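Local coordinates for protein ATP-dependent zinc metalloprotease FtsH (Thermotoga maritima, PDB 4M8A) that probably acts as a processive ATP-dependent zinc metalloprotease in membrane-protein quality control, represented here by its periplasmic domain, at residues B[13-18]-B[34-39]; B[26-31]-B[50-55]. All coordinates share one frame; numbering follows the deposited sequence. Where two conformers were deposited one is given.

Contact 1: B[13-18]-B[34-39]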
# COMPACT_ATOMS: atom_id res chain seq x y z
N VAL B 13 6.85 -4.60 14.87
CA VAL B 13 6.53 -3.56 13.90
C VAL B 13 7.79 -3.10 13.17
O VAL B 13 7.76 -2.93 11.95
CB VAL B 13 5.78 -2.38 14.56
CG1 VAL B 13 5.61 -1.24 13.59
CG2 VAL B 13 4.43 -2.84 15.09
N GLN B 14 8.89 -2.96 13.92
CA GLN B 14 10.23 -2.63 13.40
C GLN B 14 10.68 -3.59 12.30
O GLN B 14 11.30 -3.18 11.30
CB GLN B 14 11.28 -2.64 14.54
CG GLN B 14 11.49 -1.31 15.27
CD GLN B 14 12.33 -1.41 16.55
OE1 GLN B 14 12.83 -2.47 16.92
NE2 GLN B 14 12.46 -0.28 17.24
N MET B 15 10.38 -4.86 12.49
CA MET B 15 10.73 -5.91 11.53
C MET B 15 9.86 -5.88 10.28
O MET B 15 10.33 -6.08 9.16
CB MET B 15 10.64 -7.29 12.19
CG MET B 15 11.77 -7.53 13.13
SD MET B 15 11.57 -9.07 14.01
CE MET B 15 11.35 -10.20 12.66
N VAL B 16 8.57 -5.62 10.48
CA VAL B 16 7.66 -5.48 9.36
C VAL B 16 8.07 -4.30 8.47
O VAL B 16 8.09 -4.41 7.24
CB VAL B 16 6.20 -5.34 9.86
CG1 VAL B 16 5.27 -5.01 8.70
CG2 VAL B 16 5.77 -6.62 10.56
N GLU B 17 8.43 -3.18 9.10
CA GLU B 17 8.71 -1.94 8.39
C GLU B 17 10.08 -1.90 7.73
O GLU B 17 10.32 -1.05 6.86
CB GLU B 17 8.59 -0.73 9.33
CG GLU B 17 7.21 -0.53 9.90
CD GLU B 17 7.12 0.69 10.81
OE1 GLU B 17 8.17 1.17 11.30
OE2 GLU B 17 5.99 1.17 11.03
N ASP B 18 10.97 -2.80 8.14
CA ASP B 18 12.32 -2.86 7.58
C ASP B 18 12.25 -2.94 6.05
O ASP B 18 11.53 -3.76 5.51
CB ASP B 18 13.04 -4.08 8.15
CG ASP B 18 14.55 -3.98 8.03
OD1 ASP B 18 15.03 -3.45 7.00
OD2 ASP B 18 15.25 -4.42 8.96
N LEU B 34 0.98 -13.61 18.50
CA LEU B 34 1.37 -13.69 17.11
C LEU B 34 2.63 -14.51 17.02
O LEU B 34 3.58 -14.28 17.76
CB LEU B 34 1.69 -12.30 16.55
CG LEU B 34 0.72 -11.15 16.82
CD1 LEU B 34 1.25 -9.88 16.21
CD2 LEU B 34 -0.67 -11.47 16.29
N ARG B 35 2.65 -15.49 16.13
CA ARG B 35 3.89 -16.18 15.85
C ARG B 35 4.43 -15.64 14.55
O ARG B 35 3.75 -15.64 13.52
CB ARG B 35 3.68 -17.69 15.77
CG ARG B 35 3.47 -18.35 17.11
CD ARG B 35 3.66 -19.83 16.97
NE ARG B 35 2.38 -20.53 16.99
CZ ARG B 35 1.78 -21.03 15.92
NH1 ARG B 35 2.33 -20.92 14.71
NH2 ARG B 35 0.63 -21.65 16.07
N VAL B 36 5.66 -15.15 14.62
CA VAL B 36 6.26 -14.40 13.52
C VAL B 36 7.46 -15.17 12.96
O VAL B 36 8.42 -15.45 13.67
CB VAL B 36 6.70 -13.01 13.99
CG1 VAL B 36 7.33 -12.21 12.86
CG2 VAL B 36 5.52 -12.25 14.61
N TYR B 37 7.38 -15.53 11.69
CA TYR B 37 8.41 -16.30 11.03
C TYR B 37 9.22 -15.41 10.11
O TYR B 37 8.67 -14.56 9.42
CB TYR B 37 7.78 -17.44 10.22
CG TYR B 37 7.03 -18.44 11.06
CD1 TYR B 37 5.71 -18.20 11.47
CD2 TYR B 37 7.63 -19.63 11.45
CE1 TYR B 37 5.02 -19.12 12.24
CE2 TYR B 37 6.95 -20.56 12.22
CZ TYR B 37 5.65 -20.30 12.62
OH TYR B 37 4.98 -21.23 13.40
N THR B 38 10.53 -15.62 10.08
CA THR B 38 11.41 -14.84 9.24
C THR B 38 11.96 -15.66 8.08
O THR B 38 12.01 -16.90 8.14
CB THR B 38 12.59 -14.28 10.02
OG1 THR B 38 13.37 -15.36 10.55
CG2 THR B 38 12.11 -13.40 11.15
N LYS B 39 12.38 -14.96 7.04
CA LYS B 39 12.93 -15.61 5.86
C LYS B 39 14.22 -16.35 6.16
O LYS B 39 14.59 -17.27 5.42
CB LYS B 39 13.15 -14.58 4.75
CG LYS B 39 11.86 -13.94 4.27
CD LYS B 39 12.06 -13.02 3.08
CE LYS B 39 10.74 -12.37 2.69
NZ LYS B 39 10.91 -11.34 1.62

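Contact 2: B[26-31]-B[50-55]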
# COMPACT_ATOMS: atom_id res chain seq x y z
N VAL B 26 3.06 -14.25 9.49
CA VAL B 26 2.54 -13.92 10.80
C VAL B 26 1.31 -14.78 11.04
O VAL B 26 0.35 -14.72 10.26
CB VAL B 26 2.18 -12.42 10.92
CG1 VAL B 26 1.59 -12.12 12.28
CG2 VAL B 26 3.43 -11.56 10.67
N VAL B 27 1.36 -15.60 12.08
CA VAL B 27 0.21 -16.41 12.45
C VAL B 27 -0.48 -15.69 13.60
O VAL B 27 0.13 -15.44 14.65
CB VAL B 27 0.62 -17.86 12.87
CG1 VAL B 27 -0.60 -18.66 13.36
CG2 VAL B 27 1.31 -18.57 11.72
N ILE B 28 -1.74 -15.33 13.38
CA ILE B 28 -2.52 -14.60 14.37
C ILE B 28 -3.37 -15.62 15.13
O ILE B 28 -4.40 -16.11 14.65
CB ILE B 28 -3.40 -13.52 13.71
CG1 ILE B 28 -2.53 -12.56 12.88
CG2 ILE B 28 -4.17 -12.73 14.77
CD1 ILE B 28 -3.35 -11.46 12.15
N ARG B 29 -2.89 -15.99 16.31
CA ARG B 29 -3.55 -17.02 17.09
C ARG B 29 -4.76 -16.45 17.81
O ARG B 29 -4.77 -15.28 18.23
CB ARG B 29 -2.58 -17.58 18.13
CG ARG B 29 -1.39 -18.32 17.54
CD ARG B 29 -0.33 -18.65 18.60
NE ARG B 29 -0.94 -19.26 19.78
CZ ARG B 29 -1.11 -20.57 19.93
NH1 ARG B 29 -0.69 -21.41 18.99
NH2 ARG B 29 -1.67 -21.03 21.04
N ASP B 30 -5.77 -17.29 18.02
CA ASP B 30 -6.94 -16.82 18.74
C ASP B 30 -6.66 -16.47 20.21
O ASP B 30 -7.46 -15.78 20.83
CB ASP B 30 -8.14 -17.76 18.57
CG ASP B 30 -8.05 -18.99 19.42
OD1 ASP B 30 -6.95 -19.36 19.87
OD2 ASP B 30 -9.12 -19.61 19.65
N ASP B 31 -5.52 -16.92 20.75
CA ASP B 31 -5.15 -16.53 22.12
C ASP B 31 -4.40 -15.19 22.21
O ASP B 31 -3.90 -14.83 23.27
CB ASP B 31 -4.40 -17.65 22.86
CG ASP B 31 -3.02 -17.94 22.30
OD1 ASP B 31 -2.59 -17.27 21.34
OD2 ASP B 31 -2.35 -18.85 22.85
N TRP B 50 -4.16 -7.01 21.14
CA TRP B 50 -4.75 -5.87 20.41
C TRP B 50 -4.60 -6.00 18.90
O TRP B 50 -5.34 -5.37 18.16
CB TRP B 50 -4.10 -4.56 20.86
CG TRP B 50 -2.60 -4.59 20.81
CD1 TRP B 50 -1.81 -4.25 19.75
CD2 TRP B 50 -1.71 -4.97 21.87
NE1 TRP B 50 -0.48 -4.39 20.09
CE2 TRP B 50 -0.40 -4.84 21.38
CE3 TRP B 50 -1.91 -5.42 23.18
CZ2 TRP B 50 0.73 -5.14 22.16
CZ3 TRP B 50 -0.79 -5.72 23.96
CH2 TRP B 50 0.51 -5.57 23.45
N ALA B 51 -3.65 -6.81 18.46
CA ALA B 51 -3.32 -6.88 17.05
C ALA B 51 -4.34 -7.68 16.25
O ALA B 51 -4.46 -7.49 15.05
CB ALA B 51 -1.94 -7.48 16.88
N VAL B 52 -5.06 -8.58 16.91
CA VAL B 52 -5.81 -9.60 16.19
C VAL B 52 -7.01 -9.07 15.43
O VAL B 52 -7.55 -9.75 14.56
CB VAL B 52 -6.28 -10.72 17.14
CG1 VAL B 52 -5.10 -11.20 18.00
CG2 VAL B 52 -7.45 -10.24 17.99
N ASN B 53 -7.43 -7.85 15.77
CA ASN B 53 -8.53 -7.22 15.06
C ASN B 53 -8.15 -5.86 14.51
O ASN B 53 -9.02 -5.05 14.18
CB ASN B 53 -9.75 -7.08 15.98
CG ASN B 53 -9.40 -6.45 17.32
OD1 ASN B 53 -8.45 -5.68 17.43
ND2 ASN B 53 -10.16 -6.80 18.35
N ASP B 54 -6.85 -5.60 14.43
CA ASP B 54 -6.34 -4.35 13.88
C ASP B 54 -6.27 -4.46 12.36
O ASP B 54 -5.28 -4.96 11.81
CB ASP B 54 -4.95 -4.04 14.47
CG ASP B 54 -4.34 -2.74 13.94
OD1 ASP B 54 -4.89 -2.11 12.99
OD2 ASP B 54 -3.28 -2.35 14.46
N SER B 55 -7.31 -3.98 11.70
CA SER B 55 -7.43 -4.12 10.25
C SER B 55 -6.35 -3.37 9.50
O SER B 55 -5.96 -3.77 8.40
CB SER B 55 -8.80 -3.64 9.77
OG SER B 55 -8.95 -2.24 9.98

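Contact 1: B[13-18]-B[34-39]
M15 reaches from helix 9-17 to T38 and V36 on strand 33-38, and its terminal methyl makes the contact. CB leaves the helix toward the strand, still well short of it. CG lies beside the backbone N, anti to the carbonyl carbon (chi1 -73°), and an extended chi2 carries SD farther out. M15 SD remains 5.2 Å from T38 CG2, so the sulfur is not the touching atom. A bend at chi3 (54°) then turns CE toward the strand, with M15 CE 3.6 Å from T38 CG2 and, more loosely, 4.5 Å from V36 CG1. The side chains of M15 and T38 meet at about a right angle.

T38 divides its two branches between different tasks. CG2 serves as the apolar partner of the methionine, while OG1 is hydrogen-bonded to D40 and to the backbone N of R42 in the turn that follows. V36, one of the buried residues, points its side chain at the helix and is also packed by F12, one turn before M15. Y37 between them points away from the helix.

Around M15, L7, V22 and V23 add further apolar contacts. No hydrogen bond joins 13-18 to 34-39, and only 84 Å² is buried between them. The chemistry is consistent with a helix held on the sheet here by apolar packing, to which L7, F12, V22 and V23 contribute, with the threonine hydroxyl satisfied away from the apolar contact.

Contact 2: B[26-31]-B[50-55]
V52 CG1 meets I28 CG2, the methyl on the CB of the isoleucine, joining the loop before helix 55-63 to the end of strand 23-29. Along the loop, W50 comes first, its ring edge-to-face with Y9 and packed on I58 of the second subunit. A51 O accepts a bond from D54 N at 3.1 Å, which closes a beta turn over V52 and N53. V52 CG1 lies 3.7 Å from I28 CG2 and 4.1 Å from the carbonyl O of R29. I28 CG2 is anti to its own backbone N, and the two side chains run obliquely to one another. D54 then occupies the N-cap of helix 55-63, its OD1 accepting a bond from L57 N.

Just beyond I28, a side-on salt bridge links R29 NE to D31 OD1 (3.0 Å) and R29 NH2 to D31 OD2 (2.9 Å). OD2 lies in the guanidinium plane but is met from above the carboxylate plane; OD1 also accepts V33 N. I28 touches L34 of strand 33-38, V68 of strand 67-71, I58 of helix 55-63 and W50 of the third subunit, while A51 packs on L34 and on L57 of helix 55-63.

Overall arrangement
From the N terminus, helix 9-17 comes first, and contact 1 returns the chain to it from strand 33-38, closing a loop that contains strand 23-29. Contact 2 begins on that enclosed strand and closes only after strand 43-47, at the entry to helix 55-63, so the two loops cross. Their strands are antiparallel neighbours in the sheet, where R35 O probably accepts a hydrogen bond from V27 N (2.8 Å) and the Y37 ring packs on V27. With centres about 13 Å apart, the contacts attach the first helix and the approach to the second helix to one mixed sheet. Within the six-chain assembly, V13 packs on V62 of the second subunit.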